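Local coordinates for monosaccharide ABC transporter substrate-binding protein, CUT2 family (Bradyrhizobium sp., PDB 4YHS) that probably captures a monosaccharide in the periplasm and delivers it to a CUT2-family ABC transporter for uptake, at residues 56-68 with 109-123. Numbering follows the deposited sequence.
Sequences SKPWKLCVSFPHM and IEDCVASGTDAVIIG
The carboxylate of Asp-118 takes the backbone N-H of Lys-60 at the N-terminal end of a parallel strand pair, a worked example of a side chain adding a rung ahead of the backbone ladder. Asp-118 CB lies 3.2 Å from Lys-60 O, the acceptor of Asp-118's own backbone N-H. CG stands beside the backbone N (chi1 -61°), which brings the carboxylate back to Lys-60 and sets CG in the plane of the Trp-59 ring, at its edge, with the carboxylate turned almost perpendicular to the ring. At the tip, Asp-118 OD2 meets Lys-60 N on its anti side (2.8 Å, 28° out of the carboxylate plane) and passes 3.6 Å from Trp-59 CE3; a water ties it to Lys-57 NZ. With an alanine here, the Lys-60 N-H would probably lose its acceptor and the water its link to this strand's end.

Beyond, strands 60-65 and 119-122 zip in register, from Cys-62 N to Ala-119 O through to Gly-123 N on Ser-64 O (2.8 Å). Leu-61 CD2 packs on Ala-119 CB (3.9 Å) on one face. On the other, the disulfide between Cys-62 SG and Cys-112 SG (2.0 Å) staples the strand to helix 102-115, while Ser-64 OG rests on Ile-109 CG1 and hydrogen-bonds Gln-105 NE2. Strand 90-95 flanks 60-65, as in Rossmann-like lobes of periplasmic binding proteins. Register is thus probably set by directional bonds and the disulfide, with apolar contact filling in between.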
ATOM      1  N   SER A  56     -10.995  -4.643 -26.024  1.00 28.28           N
ATOM      2  CA  SER A  56     -11.442  -4.826 -27.406  1.00 30.23           C
ATOM      3  C   SER A  56     -10.328  -5.353 -28.284  1.00 36.29           C
ATOM      4  O   SER A  56     -10.550  -5.753 -29.431  1.00 32.52           O
ATOM      5  CB  SER A  56     -11.929  -3.507 -27.969  1.00 35.04           C
ATOM      6  OG  SER A  56     -10.846  -2.595 -28.028  1.00 33.98           O
ATOM      7  N   LYS A  57      -9.109  -5.317 -27.773  1.00 31.54           N
ATOM      8  CA  LYS A  57      -7.987  -5.831 -28.527  1.00 35.31           C
ATOM      9  C   LYS A  57      -6.889  -6.141 -27.549  1.00 30.09           C
ATOM     10  O   LYS A  57      -6.957  -5.681 -26.416  1.00 27.23           O
ATOM     11  CB  LYS A  57      -7.516  -4.841 -29.593  1.00 41.05           C
ATOM     12  CG  LYS A  57      -6.911  -3.541 -29.093  1.00 37.94           C
ATOM     13  CD  LYS A  57      -6.139  -2.852 -30.247  1.00 55.97           C
ATOM     14  CE  LYS A  57      -4.632  -3.182 -30.207  1.00 65.79           C
ATOM     15  NZ  LYS A  57      -3.810  -2.490 -31.250  1.00 64.47           N
ATOM     16  N   PRO A  58      -5.889  -6.926 -27.971  1.00 28.89           N
ATOM     17  CA  PRO A  58      -4.825  -7.318 -27.043  1.00 29.28           C
ATOM     18  C   PRO A  58      -3.785  -6.211 -26.881  1.00 29.54           C
ATOM     19  O   PRO A  58      -2.628  -6.333 -27.320  1.00 25.08           O
ATOM     20  CB  PRO A  58      -4.231  -8.581 -27.693  1.00 31.74           C
ATOM     21  CG  PRO A  58      -5.038  -8.837 -28.946  1.00 33.85           C
ATOM     22  CD  PRO A  58      -5.732  -7.576 -29.284  1.00 32.97           C
ATOM     23  N   TRP A  59      -4.195  -5.131 -26.223  1.00 26.73           N
ATOM     24  CA  TRP A  59      -3.291  -4.022 -25.947  1.00 24.17           C
ATOM     25  C   TRP A  59      -1.988  -4.526 -25.332  1.00 26.81           C
ATOM     26  O   TRP A  59      -1.988  -5.462 -24.541  1.00 23.26           O
ATOM     27  CB  TRP A  59      -3.948  -3.012 -25.007  1.00 21.34           C
ATOM     28  CG  TRP A  59      -5.231  -2.448 -25.544  1.00 23.94           C
ATOM     29  CD1 TRP A  59      -6.502  -2.742 -25.135  1.00 25.84           C
ATOM     30  CD2 TRP A  59      -5.353  -1.500 -26.597  1.00 25.60           C
ATOM     31  NE1 TRP A  59      -7.415  -2.031 -25.872  1.00 25.07           N
ATOM     32  CE2 TRP A  59      -6.736  -1.266 -26.789  1.00 24.02           C
ATOM     33  CE3 TRP A  59      -4.433  -0.840 -27.410  1.00 23.31           C
ATOM     34  CZ2 TRP A  59      -7.211  -0.383 -27.735  1.00 29.68           C
ATOM     35  CZ3 TRP A  59      -4.908   0.043 -28.358  1.00 27.95           C
ATOM     36  CH2 TRP A  59      -6.286   0.263 -28.516  1.00 33.50           C
ATOM     37  N   LYS A  60      -0.875  -3.930 -25.742  1.00 20.89           N
ATOM     38  CA  LYS A  60       0.412  -4.176 -25.094  1.00 25.05           C
ATOM     39  C   LYS A  60       0.693  -3.179 -23.975  1.00 18.71           C
ATOM     40  O   LYS A  60       0.711  -1.973 -24.209  1.00 19.90           O
ATOM     41  CB  LYS A  60       1.544  -4.093 -26.112  1.00 28.42           C
ATOM     42  CG  LYS A  60       1.604  -5.264 -27.092  1.00 34.66           C
ATOM     43  CD  LYS A  60       2.912  -5.251 -27.929  1.00 51.89           C
ATOM     44  CE  LYS A  60       4.210  -5.359 -27.098  1.00 58.76           C
ATOM     45  NZ  LYS A  60       4.654  -6.767 -26.851  1.00 57.80           N
ATOM     46  N   LEU A  61       0.934  -3.691 -22.768  1.00 20.58           N
ATOM     47  CA  LEU A  61       1.173  -2.849 -21.602  1.00 16.75           C
ATOM     48  C   LEU A  61       2.565  -3.105 -21.077  1.00 24.56           C
ATOM     49  O   LEU A  61       2.877  -4.231 -20.685  1.00 24.75           O
ATOM     50  CB  LEU A  61       0.178  -3.133 -20.468  1.00 20.67           C
ATOM     51  CG  LEU A  61      -1.316  -3.045 -20.810  1.00 20.90           C
ATOM     52  CD1 LEU A  61      -2.152  -3.301 -19.577  1.00 20.37           C
ATOM     53  CD2 LEU A  61      -1.666  -1.712 -21.444  1.00 22.94           C
ATOM     54  N   CYS A  62       3.395  -2.072 -21.071  1.00 17.10           N
ATOM     55  CA  CYS A  62       4.709  -2.172 -20.431  1.00 18.60           C
ATOM     56  C   CYS A  62       4.518  -1.833 -18.964  1.00 22.89           C
ATOM     57  O   CYS A  62       3.923  -0.791 -18.648  1.00 19.16           O
ATOM     58  CB  CYS A  62       5.730  -1.239 -21.091  1.00 21.19           C
ATOM     59  SG  CYS A  62       7.260  -1.100 -20.151  1.00 22.84           S
ATOM     60  N   VAL A  63       4.985  -2.708 -18.066  1.00 17.37           N
ATOM     61  CA  VAL A  63       4.844  -2.472 -16.631  1.00 15.48           C
ATOM     62  C   VAL A  63       6.247  -2.442 -16.029  1.00 18.43           C
ATOM     63  O   VAL A  63       6.987  -3.415 -16.131  1.00 16.23           O
ATOM     64  CB  VAL A  63       3.974  -3.545 -15.931  1.00 16.56           C
ATOM     65  CG1 VAL A  63       3.720  -3.139 -14.462  1.00 15.72           C
ATOM     66  CG2 VAL A  63       2.659  -3.697 -16.670  1.00 15.59           C
ATOM     67  N   SER A  64       6.584  -1.321 -15.389  1.00 18.14           N
ATOM     68  CA  SER A  64       7.911  -1.092 -14.793  1.00 15.19           C
ATOM     69  C   SER A  64       7.834  -1.011 -13.267  1.00 16.46           C
ATOM     70  O   SER A  64       7.156  -0.135 -12.706  1.00 16.32           O
ATOM     71  CB  SER A  64       8.510   0.193 -15.380  1.00 16.41           C
ATOM     72  OG  SER A  64       9.667   0.626 -14.685  1.00 17.49           O
ATOM     73  N   PHE A  65       8.476  -1.976 -12.611  1.00 14.64           N
ATOM     74  CA  PHE A  65       8.474  -2.106 -11.158  1.00 15.62           C
ATOM     75  C   PHE A  65       9.807  -1.652 -10.601  1.00 13.56           C
ATOM     76  O   PHE A  65      10.835  -1.748 -11.288  1.00 17.55           O
ATOM     77  CB  PHE A  65       8.250  -3.556 -10.746  1.00 18.88           C
ATOM     78  CG  PHE A  65       6.797  -3.953 -10.550  1.00 13.38           C
ATOM     79  CD1 PHE A  65       5.771  -3.284 -11.153  1.00 12.56           C
ATOM     80  CD2 PHE A  65       6.494  -5.046  -9.730  1.00 20.55           C
ATOM     81  CE1 PHE A  65       4.429  -3.702 -10.931  1.00 15.18           C
ATOM     82  CE2 PHE A  65       5.207  -5.458  -9.519  1.00 15.36           C
ATOM     83  CZ  PHE A  65       4.176  -4.807 -10.098  1.00 12.32           C
ATOM     84  N   PRO A  66       9.812  -1.152  -9.360  1.00 16.39           N
ATOM     85  CA  PRO A  66      11.080  -0.791  -8.711  1.00 19.26           C
ATOM     86  C   PRO A  66      11.971  -2.007  -8.434  1.00 18.49           C
ATOM     87  O   PRO A  66      13.207  -1.899  -8.470  1.00 19.54           O
ATOM     88  CB  PRO A  66      10.625  -0.138  -7.403  1.00 20.97           C
ATOM     89  CG  PRO A  66       9.279  -0.740  -7.133  1.00 18.74           C
ATOM     90  CD  PRO A  66       8.656  -0.950  -8.478  1.00 17.61           C
ATOM     91  N   HIS A  67      11.333  -3.149  -8.180  1.00 18.29           N
ATOM     92  CA  HIS A  67      12.001  -4.387  -7.778  1.00 17.23           C
ATOM     93  C   HIS A  67      10.922  -5.462  -7.616  1.00 17.20           C
ATOM     94  O   HIS A  67       9.727  -5.179  -7.761  1.00 16.35           O
ATOM     95  CB  HIS A  67      12.793  -4.199  -6.482  1.00 14.67           C
ATOM     96  CG  HIS A  67      11.949  -3.898  -5.274  1.00 20.23           C
ATOM     97  ND1 HIS A  67      11.144  -4.837  -4.665  1.00 20.39           N
ATOM     98  CD2 HIS A  67      11.800  -2.754  -4.561  1.00 20.19           C
ATOM     99  CE1 HIS A  67      10.533  -4.287  -3.626  1.00 21.22           C
ATOM    100  NE2 HIS A  67      10.922  -3.025  -3.537  1.00 21.09           N
HETATM  101  N   MSE A  68      11.338  -6.675  -7.280  1.00 20.24           N
HETATM  102  CA  MSE A  68      10.418  -7.784  -6.982  1.00 15.64           C
HETATM  103  C   MSE A  68      10.956  -8.514  -5.774  1.00 16.95           C
HETATM  104  O   MSE A  68      11.035  -9.750  -5.747  1.00 18.20           O
HETATM  105  CB  MSE A  68      10.295  -8.741  -8.183  1.00 14.38           C
HETATM  106  CG  MSE A  68       9.197  -9.758  -8.071  1.00 17.17           C
HETATM  107 SE   MSE A  68       7.498  -8.834  -8.379  1.00 27.42          SE
HETATM  108  CE  MSE A  68       7.643  -8.512 -10.302  1.00 25.43           C
ATOM    109  N   ILE A 109      12.293   1.420 -19.078  1.00 20.97           N
ATOM    110  CA  ILE A 109      11.160   2.137 -19.678  1.00 22.04           C
ATOM    111  C   ILE A 109      11.485   2.635 -21.099  1.00 23.85           C
ATOM    112  O   ILE A 109      10.696   2.439 -22.030  1.00 24.45           O
ATOM    113  CB  ILE A 109      10.726   3.351 -18.780  1.00 20.84           C
ATOM    114  CG1 ILE A 109      10.096   2.840 -17.481  1.00 16.49           C
ATOM    115  CG2 ILE A 109       9.781   4.283 -19.525  1.00 29.87           C
ATOM    116  CD1 ILE A 109      10.028   3.888 -16.325  1.00 21.78           C
ATOM    117  N   GLU A 110      12.628   3.285 -21.278  1.00 23.92           N
ATOM    118  CA  GLU A 110      13.019   3.733 -22.614  1.00 21.22           C
ATOM    119  C   GLU A 110      13.006   2.544 -23.580  1.00 21.17           C
ATOM    120  O   GLU A 110      12.502   2.637 -24.701  1.00 25.57           O
ATOM    121  CB  GLU A 110      14.399   4.369 -22.609  1.00 25.13           C
ATOM    122  CG  GLU A 110      14.455   5.756 -22.023  1.00 30.38           C
ATOM    123  CD  GLU A 110      15.854   6.305 -21.944  1.00 36.18           C
ATOM    124  OE1 GLU A 110      16.820   5.523 -21.749  1.00 32.52           O
ATOM    125  OE2 GLU A 110      15.982   7.531 -22.090  1.00 37.74           O
ATOM    126  N   ASP A 111      13.566   1.431 -23.119  1.00 20.85           N
ATOM    127  CA  ASP A 111      13.672   0.249 -23.959  1.00 22.25           C
ATOM    128  C   ASP A 111      12.296  -0.355 -24.270  1.00 20.86           C
ATOM    129  O   ASP A 111      12.075  -0.790 -25.405  1.00 23.51           O
ATOM    130  CB  ASP A 111      14.577  -0.786 -23.296  1.00 23.80           C
ATOM    131  CG  ASP A 111      16.037  -0.351 -23.240  1.00 26.94           C
ATOM    132  OD1 ASP A 111      16.430   0.649 -23.881  1.00 29.36           O
ATOM    133  OD2 ASP A 111      16.804  -1.044 -22.560  1.00 24.87           O
ATOM    134  N   CYS A 112      11.367  -0.383 -23.321  1.00 19.97           N
ATOM    135  CA  CYS A 112      10.094  -1.077 -23.596  1.00 19.83           C
ATOM    136  C   CYS A 112       9.302  -0.192 -24.559  1.00 24.35           C
ATOM    137  O   CYS A 112       8.578  -0.704 -25.417  1.00 27.03           O
ATOM    138  CB  CYS A 112       9.302  -1.433 -22.320  1.00 30.79           C
ATOM    139  SG  CYS A 112       8.448  -0.117 -21.474  1.00 30.57           S
ATOM    140  N   VAL A 113       9.486   1.122 -24.470  1.00 24.38           N
ATOM    141  CA  VAL A 113       8.817   2.028 -25.409  1.00 22.99           C
ATOM    142  C   VAL A 113       9.428   1.928 -26.817  1.00 22.67           C
ATOM    143  O   VAL A 113       8.709   1.936 -27.826  1.00 23.77           O
ATOM    144  CB  VAL A 113       8.878   3.481 -24.935  1.00 25.24           C
ATOM    145  CG1 VAL A 113       8.284   4.412 -26.020  1.00 23.82           C
ATOM    146  CG2 VAL A 113       8.121   3.610 -23.618  1.00 20.06           C
ATOM    147  N   ALA A 114      10.753   1.854 -26.894  1.00 23.06           N
ATOM    148  CA  ALA A 114      11.425   1.742 -28.190  1.00 24.79           C
ATOM    149  C   ALA A 114      11.071   0.418 -28.875  1.00 25.20           C
ATOM    150  O   ALA A 114      10.933   0.348 -30.090  1.00 26.63           O
ATOM    151  CB  ALA A 114      12.925   1.866 -28.024  1.00 26.14           C
ATOM    152  N   SER A 115      10.878  -0.622 -28.079  1.00 24.08           N
ATOM    153  CA  SER A 115      10.539  -1.929 -28.631  1.00 30.75           C
ATOM    154  C   SER A 115       9.117  -1.962 -29.173  1.00 25.98           C
ATOM    155  O   SER A 115       8.800  -2.748 -30.068  1.00 26.31           O
ATOM    156  CB  SER A 115      10.721  -3.014 -27.570  1.00 30.40           C
ATOM    157  OG  SER A 115      12.099  -3.274 -27.380  1.00 34.82           O
ATOM    158  N   GLY A 116       8.275  -1.083 -28.634  1.00 27.15           N
ATOM    159  CA  GLY A 116       6.897  -0.960 -29.062  1.00 29.22           C
ATOM    160  C   GLY A 116       5.956  -1.370 -27.963  1.00 28.43           C
ATOM    161  O   GLY A 116       5.975  -2.517 -27.503  1.00 30.97           O
ATOM    162  N   THR A 117       5.129  -0.418 -27.531  1.00 24.95           N
ATOM    163  CA  THR A 117       4.114  -0.671 -26.527  1.00 24.32           C
ATOM    164  C   THR A 117       2.961   0.333 -26.668  1.00 24.23           C
ATOM    165  O   THR A 117       3.119   1.382 -27.306  1.00 23.12           O
ATOM    166  CB  THR A 117       4.704  -0.589 -25.121  1.00 26.09           C
ATOM    167  OG1 THR A 117       3.791  -1.142 -24.191  1.00 23.26           O
ATOM    168  CG2 THR A 117       5.004   0.848 -24.737  1.00 24.66           C
ATOM    169  N   ASP A 118       1.812   0.008 -26.089  1.00 21.70           N
ATOM    170  CA  ASP A 118       0.649   0.890 -26.143  1.00 26.42           C
ATOM    171  C   ASP A 118       0.488   1.813 -24.943  1.00 25.60           C
ATOM    172  O   ASP A 118       0.045   2.947 -25.108  1.00 19.48           O
ATOM    173  CB  ASP A 118      -0.615   0.051 -26.327  1.00 22.07           C
ATOM    174  CG  ASP A 118      -0.591  -0.739 -27.609  1.00 22.91           C
ATOM    175  OD1 ASP A 118      -0.133  -0.195 -28.637  1.00 32.69           O
ATOM    176  OD2 ASP A 118      -1.044  -1.895 -27.610  1.00 28.60           O
ATOM    177  N   ALA A 119       0.841   1.328 -23.751  1.00 20.13           N
ATOM    178  CA  ALA A 119       0.795   2.119 -22.517  1.00 20.10           C
ATOM    179  C   ALA A 119       1.900   1.652 -21.576  1.00 18.29           C
ATOM    180  O   ALA A 119       2.374   0.525 -21.692  1.00 20.19           O
ATOM    181  CB  ALA A 119      -0.577   1.997 -21.830  1.00 17.59           C
ATOM    182  N   VAL A 120       2.297   2.549 -20.670  1.00 17.16           N
ATOM    183  CA  VAL A 120       3.298   2.260 -19.656  1.00 18.28           C
ATOM    184  C   VAL A 120       2.709   2.463 -18.245  1.00 19.34           C
ATOM    185  O   VAL A 120       2.203   3.530 -17.931  1.00 17.04           O
ATOM    186  CB  VAL A 120       4.558   3.145 -19.846  1.00 16.00           C
ATOM    187  CG1 VAL A 120       5.573   2.838 -18.762  1.00 20.23           C
ATOM    188  CG2 VAL A 120       5.182   2.903 -21.230  1.00 18.33           C
ATOM    189  N   ILE A 121       2.794   1.433 -17.408  1.00 16.44           N
ATOM    190  CA  ILE A 121       2.371   1.480 -16.017  1.00 17.62           C
ATOM    191  C   ILE A 121       3.640   1.471 -15.174  1.00 20.27           C
ATOM    192  O   ILE A 121       4.460   0.604 -15.340  1.00 15.79           O
ATOM    193  CB  ILE A 121       1.442   0.275 -15.704  1.00 17.29           C
ATOM    194  CG1 ILE A 121       0.164   0.392 -16.541  1.00 18.63           C
ATOM    195  CG2 ILE A 121       1.091   0.189 -14.236  1.00 18.02           C
ATOM    196  CD1 ILE A 121      -0.670  -0.888 -16.523  1.00 18.01           C
ATOM    197  N   ILE A 122       3.807   2.460 -14.303  1.00 15.04           N
ATOM    198  CA  ILE A 122       5.067   2.654 -13.574  1.00 12.75           C
ATOM    199  C   ILE A 122       4.883   2.686 -12.059  1.00 14.43           C
ATOM    200  O   ILE A 122       4.105   3.481 -11.543  1.00 14.93           O
ATOM    201  CB  ILE A 122       5.742   3.984 -13.963  1.00 17.06           C
ATOM    202  CG1 ILE A 122       6.014   4.072 -15.451  1.00 19.91           C
ATOM    203  CG2 ILE A 122       7.078   4.170 -13.229  1.00 18.04           C
ATOM    204  CD1 ILE A 122       6.599   5.413 -15.869  1.00 17.07           C
ATOM    205  N   GLY A 123       5.645   1.841 -11.364  1.00 13.39           N
ATOM    206  CA  GLY A 123       5.860   1.967  -9.937  1.00 12.72           C
ATOM    207  C   GLY A 123       7.201   2.653  -9.755  1.00 15.52           C
ATOM    208  O   GLY A 123       8.252   2.017  -9.843  1.00 15.92           O
TER
HETATM  209  O   HOH W   1      -1.213  -3.457 -29.689  1.00 46.56           O